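Local coordinates for protein probable enoyl-CoA hydratase/isomerase (PDB 5WYD) that probably acts as a crotonase-type hydro-lyase on enoyl-CoA substrates and is implicated in the biosynthesis of a diffusible signal factor, at residues R96-A101 / P153-T158; E103-F108 / L125-A130. The protein carries 1 engineered substitution. All coordinates share one frame; numbering follows the deposited sequence.

Contact 1 (R96-A101 / P153-T158); sequences RRFGEA and PCAGGT
An oblique sulfur-aromatic contact between Cys154 and Phe98 is the distinctive element here: Cys154 SG lies 5.1 Å from the centroid of the Phe98 ring, on a line tilted 50° from the ring normal. Its closest ring atom is Phe98 CD2, 4.2 Å from Cys154 SG. With SG placed between its own backbone N and carbonyl carbon (chi1 56°), the thiol is carried to the ring. Lower down the same aromatic side chain, Phe98 CB meets the methyl CB of Ala155 at 4.1 Å. The loop thus touches Phe98 at its root and along one part of the ring, while the end of the ring leads away from it. Phe98 also packs on Leu45, Met82 and Phe102.

Another side of the helix carries charges and meets a third subunit. Arg96 NE donates to Glu100 OE2 at 2.9 Å, a nearly straight bond (163°) that stays in the guanidinium plane and uses the anti lone pair of the carboxylate. Arg49 holds the other oxygen of Glu100, and Arg96 NH2 pairs with Glu243 and Asp247 of that third subunit. Two restraints on its carboxylate should fix the rotation of Glu100.

On the loop, Gly156 has a positive phi and occupies the N-cap position of helix 157-176, while Cys154 also packs on Phe245 of a second subunit. Within this crotonase-fold subunit, Phe98 therefore packs helix 88-106 against the glycine-capped loop that leads into helix 157-176, with another subunit against that loop.

Contact 2 (E103-F108 / L125-A130); sequences EALRDF and LECALA
Leu105 reaches across to Ala130 and Cys127, and its side chain can be traced outward from the helix. CB sets off toward helix 123-130, and with CG placed anti to the backbone N (chi1 168°) the chain extends across the gap. Leu105 CG comes within 4.0 Å of Ala130 O. At the tip CD2 does the touching: Leu105 CD2 sits 3.5 Å from Ala130 CB, and the same CD2 is 3.5 Å from Cys127 O, with Cys127 SG a little further off at 4.1 Å. The leucine as a whole is also packed against Ile52 and Leu64.

In the crotonase fold, a spiral of beta-beta-alpha turns, these helices belong to successive connections of the main sheet: helix 88-106 lies between the parallel strands 63-68 and 111-116, and helix 123-130 follows strand 119-121 on the way from 111-116 to 133-137. Their C-terminal ends converge here, the CA atoms of Arg106 and Ala130 being 4.8 Å apart.

At so close an approach the backbones themselves meet. Arg106 CA directs its hydrogen to Ala130 O at 3.2 Å, with 137° at the hydrogen, a modest C-H...O contact, and Arg106 CB lies 3.6 Å from the same oxygen. Beyond CB the chain leads away from the other helix, and a later bend at chi3 (64°) places the guanidinium under Asp107 OD1, which stands 3.5 Å above the plane over its centre, an attraction of charges alone. Lys223 NZ donates to Arg106 O at the helix end.

In the fold
Both contacts draw on helix 88-106, contact 1 on its middle and contact 2 on its last turn, and their centres lie 9 Å apart. Their second segments are tied directly: Glu126, on helix 123-130, uses OE2 to accept a probable hydrogen bond from Ala155 N at 2.9 Å and a weak one from Gly157 N. The buried carboxylate thereby links the short helix of contact 2 to the turn of contact 1. A second subunit reaches both, through Glu241 at Thr158 OG1 and Arg242 at Glu103. Lys72, Phe73 and Arg179 line the pocket that holds pentanedial, and none of them belongs to either contact.

Contact 1 (R96-A101 / P153-T158)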
loop_
_atom_site.group_PDB
_atom_site.type_symbol
_atom_site.label_atom_id
_atom_site.label_comp_id
_atom_site.label_asym_id
_atom_site.label_seq_id
_atom_site.Cartn_x
_atom_site.Cartn_y
_atom_site.Cartn_z
ATOM N N ARG A 96 -15.340 17.911 8.819
ATOM C CA ARG A 96 -14.876 16.941 9.805
ATOM C C ARG A 96 -16.044 16.148 10.376
ATOM O O ARG A 96 -15.977 14.917 10.480
ATOM C CB ARG A 96 -14.107 17.687 10.898
ATOM C CG ARG A 96 -13.502 16.855 12.004
ATOM C CD ARG A 96 -12.267 16.110 11.562
ATOM N NE ARG A 96 -11.877 15.199 12.612
ATOM C CZ ARG A 96 -10.654 14.738 12.792
ATOM N NH1 ARG A 96 -10.392 13.913 13.792
ATOM N NH2 ARG A 96 -9.696 15.110 11.990
ATOM N N ARG A 97 -17.149 16.842 10.678
ATOM C CA ARG A 97 -18.323 16.207 11.267
ATOM C C ARG A 97 -18.911 15.150 10.348
ATOM O O ARG A 97 -19.301 14.072 10.808
ATOM C CB ARG A 97 -19.378 17.266 11.564
ATOM C CG ARG A 97 -19.071 18.216 12.715
ATOM C CD ARG A 97 -18.759 17.471 13.982
ATOM N NE ARG A 97 -18.290 18.352 15.047
ATOM C CZ ARG A 97 -17.013 18.634 15.295
ATOM N NH1 ARG A 97 -16.706 19.446 16.301
ATOM N NH2 ARG A 97 -16.045 18.122 14.538
ATOM N N PHE A 98 -19.020 15.446 9.054
ATOM C CA PHE A 98 -19.547 14.440 8.138
ATOM C C PHE A 98 -18.657 13.222 8.119
ATOM O O PHE A 98 -19.132 12.084 8.175
ATOM C CB PHE A 98 -19.657 14.966 6.711
ATOM C CG PHE A 98 -20.943 15.672 6.412
ATOM C CD1 PHE A 98 -22.109 14.954 6.298
ATOM C CD2 PHE A 98 -20.971 17.030 6.150
ATOM C CE1 PHE A 98 -23.303 15.563 6.004
ATOM C CE2 PHE A 98 -22.161 17.658 5.823
ATOM C CZ PHE A 98 -23.333 16.917 5.774
ATOM N N GLY A 99 -17.351 13.442 8.031
ATOM C CA GLY A 99 -16.452 12.315 7.983
ATOM C C GLY A 99 -16.552 11.480 9.239
ATOM O O GLY A 99 -16.755 10.272 9.176
ATOM N N GLU A 100 -16.522 12.136 10.396
ATOM C CA GLU A 100 -16.585 11.403 11.656
ATOM C C GLU A 100 -17.879 10.628 11.789
ATOM O O GLU A 100 -17.873 9.436 12.132
ATOM C CB GLU A 100 -16.443 12.357 12.843
ATOM C CG GLU A 100 -15.170 13.150 12.909
ATOM C CD GLU A 100 -15.176 14.121 14.078
ATOM O OE1 GLU A 100 -16.159 14.150 14.850
ATOM O OE2 GLU A 100 -14.161 14.811 14.281
ATOM N N ALA A 101 -19.004 11.298 11.537
ATOM C CA ALA A 101 -20.285 10.641 11.708
ATOM C C ALA A 101 -20.431 9.497 10.720
ATOM O O ALA A 101 -20.664 8.349 11.111
ATOM C CB ALA A 101 -21.410 11.666 11.546
ATOM N N PRO A 153 -18.004 16.397 -2.717
ATOM C CA PRO A 153 -18.573 15.666 -1.581
ATOM C C PRO A 153 -17.510 15.497 -0.513
ATOM O O PRO A 153 -16.448 14.933 -0.765
ATOM C CB PRO A 153 -18.952 14.320 -2.198
ATOM C CG PRO A 153 -19.057 14.575 -3.602
ATOM C CD PRO A 153 -18.054 15.607 -3.951
ATOM N N CYS A 154 -17.813 15.901 0.708
ATOM C CA CYS A 154 -16.788 15.811 1.733
ATOM C C CYS A 154 -17.048 14.698 2.724
ATOM O O CYS A 154 -16.291 14.555 3.686
ATOM C CB CYS A 154 -16.649 17.162 2.430
ATOM S SG CYS A 154 -18.193 17.759 3.114
ATOM N N ALA A 155 -18.053 13.868 2.473
ATOM C CA ALA A 155 -18.426 12.801 3.379
ATOM C C ALA A 155 -17.793 11.472 3.022
ATOM O O ALA A 155 -18.196 10.436 3.558
ATOM C CB ALA A 155 -19.928 12.670 3.369
ATOM N N GLY A 156 -16.768 11.489 2.188
ATOM C CA GLY A 156 -16.232 10.275 1.638
ATOM C C GLY A 156 -16.909 9.869 0.362
ATOM O O GLY A 156 -16.686 8.757 -0.121
ATOM N N GLY A 157 -17.707 10.757 -0.210
ATOM C CA GLY A 157 -18.418 10.435 -1.422
ATOM C C GLY A 157 -17.505 10.134 -2.586
ATOM O O GLY A 157 -17.829 9.304 -3.438
ATOM N N THR A 158 -16.396 10.862 -2.685
ATOM C CA THR A 158 -15.479 10.684 -3.811
ATOM C C THR A 158 -14.915 9.273 -3.851
ATOM O O THR A 158 -14.550 8.776 -4.920
ATOM C CB THR A 158 -14.340 11.712 -3.781
ATOM O OG1 THR A 158 -13.669 11.685 -2.518
ATOM C CG2 THR A 158 -14.855 13.115 -4.080
#

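Contact 2 (E103-F108 / L125-A130)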
loop_
_atom_site.group_PDB
_atom_site.type_symbol
_atom_site.label_atom_id
_atom_site.label_comp_id
_atom_site.label_asym_id
_atom_site.label_seq_id
_atom_site.Cartn_x
_atom_site.Cartn_y
_atom_site.Cartn_z
ATOM N N GLU A 103 -18.153 7.891 8.962
ATOM C CA GLU A 103 -17.217 6.813 9.233
ATOM C C GLU A 103 -17.685 5.985 10.419
ATOM O O GLU A 103 -17.538 4.758 10.425
ATOM C CB GLU A 103 -15.850 7.403 9.465
ATOM C CG GLU A 103 -15.263 7.994 8.204
ATOM C CD GLU A 103 -14.046 8.793 8.530
ATOM O OE1 GLU A 103 -13.389 9.333 7.616
ATOM O OE2 GLU A 103 -13.731 8.841 9.728
ATOM N N ALA A 104 -18.255 6.635 11.433
ATOM C CA ALA A 104 -18.797 5.880 12.556
ATOM C C ALA A 104 -19.901 4.933 12.093
ATOM O O ALA A 104 -19.950 3.770 12.514
ATOM C CB ALA A 104 -19.314 6.826 13.636
ATOM N N LEU A 105 -20.784 5.411 11.208
ATOM C CA LEU A 105 -21.851 4.560 10.699
ATOM C C LEU A 105 -21.267 3.391 9.931
ATOM O O LEU A 105 -21.630 2.227 10.165
ATOM C CB LEU A 105 -22.763 5.392 9.792
ATOM C CG LEU A 105 -23.789 4.655 8.927
ATOM C CD1 LEU A 105 -24.744 3.860 9.806
ATOM C CD2 LEU A 105 -24.521 5.565 7.896
ATOM N N ARG A 106 -20.277 3.688 9.089
ATOM C CA ARG A 106 -19.591 2.672 8.314
ATOM C C ARG A 106 -18.929 1.657 9.222
ATOM O O ARG A 106 -18.737 0.502 8.837
ATOM C CB ARG A 106 -18.562 3.352 7.429
ATOM C CG ARG A 106 -17.599 2.408 6.782
ATOM C CD ARG A 106 -16.563 3.184 5.997
ATOM N NE ARG A 106 -15.722 4.042 6.813
ATOM C CZ ARG A 106 -14.523 3.693 7.247
ATOM N NH1 ARG A 106 -14.046 2.501 6.939
ATOM N NH2 ARG A 106 -13.802 4.532 7.980
ATOM N N ASP A 107 -18.505 2.086 10.394
ATOM C CA ASP A 107 -17.858 1.202 11.338
ATOM C C ASP A 107 -18.824 0.567 12.339
ATOM O O ASP A 107 -18.364 -0.047 13.306
ATOM C CB ASP A 107 -16.764 1.963 12.071
ATOM C CG ASP A 107 -15.613 2.295 11.175
ATOM O OD1 ASP A 107 -15.576 1.789 10.036
ATOM O OD2 ASP A 107 -14.750 3.086 11.602
ATOM N N PHE A 108 -20.140 0.718 12.164
ATOM C CA PHE A 108 -21.050 0.071 13.097
ATOM C C PHE A 108 -20.789 -1.429 13.059
ATOM O O PHE A 108 -20.689 -2.019 11.979
ATOM C CB PHE A 108 -22.499 0.400 12.730
ATOM C CG PHE A 108 -23.507 -0.426 13.477
ATOM C CD1 PHE A 108 -23.390 -0.611 14.827
ATOM C CD2 PHE A 108 -24.588 -0.978 12.836
ATOM C CE1 PHE A 108 -24.305 -1.379 15.527
ATOM C CE2 PHE A 108 -25.508 -1.745 13.536
ATOM C CZ PHE A 108 -25.362 -1.938 14.870
ATOM N N LEU A 125 -26.892 10.976 0.019
ATOM C CA LEU A 125 -26.371 9.851 -0.737
ATOM C C LEU A 125 -25.133 9.289 -0.053
ATOM O O LEU A 125 -25.005 8.075 0.140
ATOM C CB LEU A 125 -26.061 10.319 -2.149
ATOM C CG LEU A 125 -25.666 9.241 -3.134
ATOM C CD1 LEU A 125 -26.578 8.032 -2.955
ATOM C CD2 LEU A 125 -25.770 9.810 -4.545
ATOM N N GLU A 126 -24.260 10.185 0.403
ATOM C CA GLU A 126 -23.049 9.793 1.104
ATOM C C GLU A 126 -23.397 9.016 2.343
ATOM O O GLU A 126 -22.726 8.034 2.687
ATOM C CB GLU A 126 -22.260 11.049 1.454
ATOM C CG GLU A 126 -21.601 11.611 0.228
ATOM C CD GLU A 126 -20.972 12.955 0.421
ATOM O OE1 GLU A 126 -21.657 13.893 0.864
ATOM O OE2 GLU A 126 -19.743 13.040 0.233
ATOM N N CYS A 127 -24.453 9.445 3.018
ATOM C CA CYS A 127 -24.905 8.724 4.181
ATOM C C CYS A 127 -25.336 7.323 3.799
ATOM O O CYS A 127 -24.980 6.352 4.475
ATOM C CB CYS A 127 -26.056 9.466 4.827
ATOM S SG CYS A 127 -26.807 8.432 6.069
ATOM N N ALA A 128 -26.066 7.192 2.691
ATOM C CA ALA A 128 -26.527 5.874 2.290
ATOM C C ALA A 128 -25.356 4.963 2.008
ATOM O O ALA A 128 -25.332 3.809 2.455
ATOM C CB ALA A 128 -27.400 5.994 1.043
ATOM N N LEU A 129 -24.343 5.498 1.330
ATOM C CA LEU A 129 -23.166 4.720 0.986
ATOM C C LEU A 129 -22.470 4.192 2.236
ATOM O O LEU A 129 -21.975 3.059 2.244
ATOM C CB LEU A 129 -22.223 5.600 0.174
ATOM C CG LEU A 129 -22.637 6.076 -1.233
ATOM C CD1 LEU A 129 -21.604 7.025 -1.845
ATOM C CD2 LEU A 129 -22.829 4.877 -2.116
ATOM N N ALA A 130 -22.454 4.995 3.307
ATOM C CA ALA A 130 -21.830 4.617 4.574
ATOM C C ALA A 130 -22.466 3.365 5.160
ATOM O O ALA A 130 -21.867 2.728 6.035
ATOM C CB ALA A 130 -21.919 5.776 5.559
#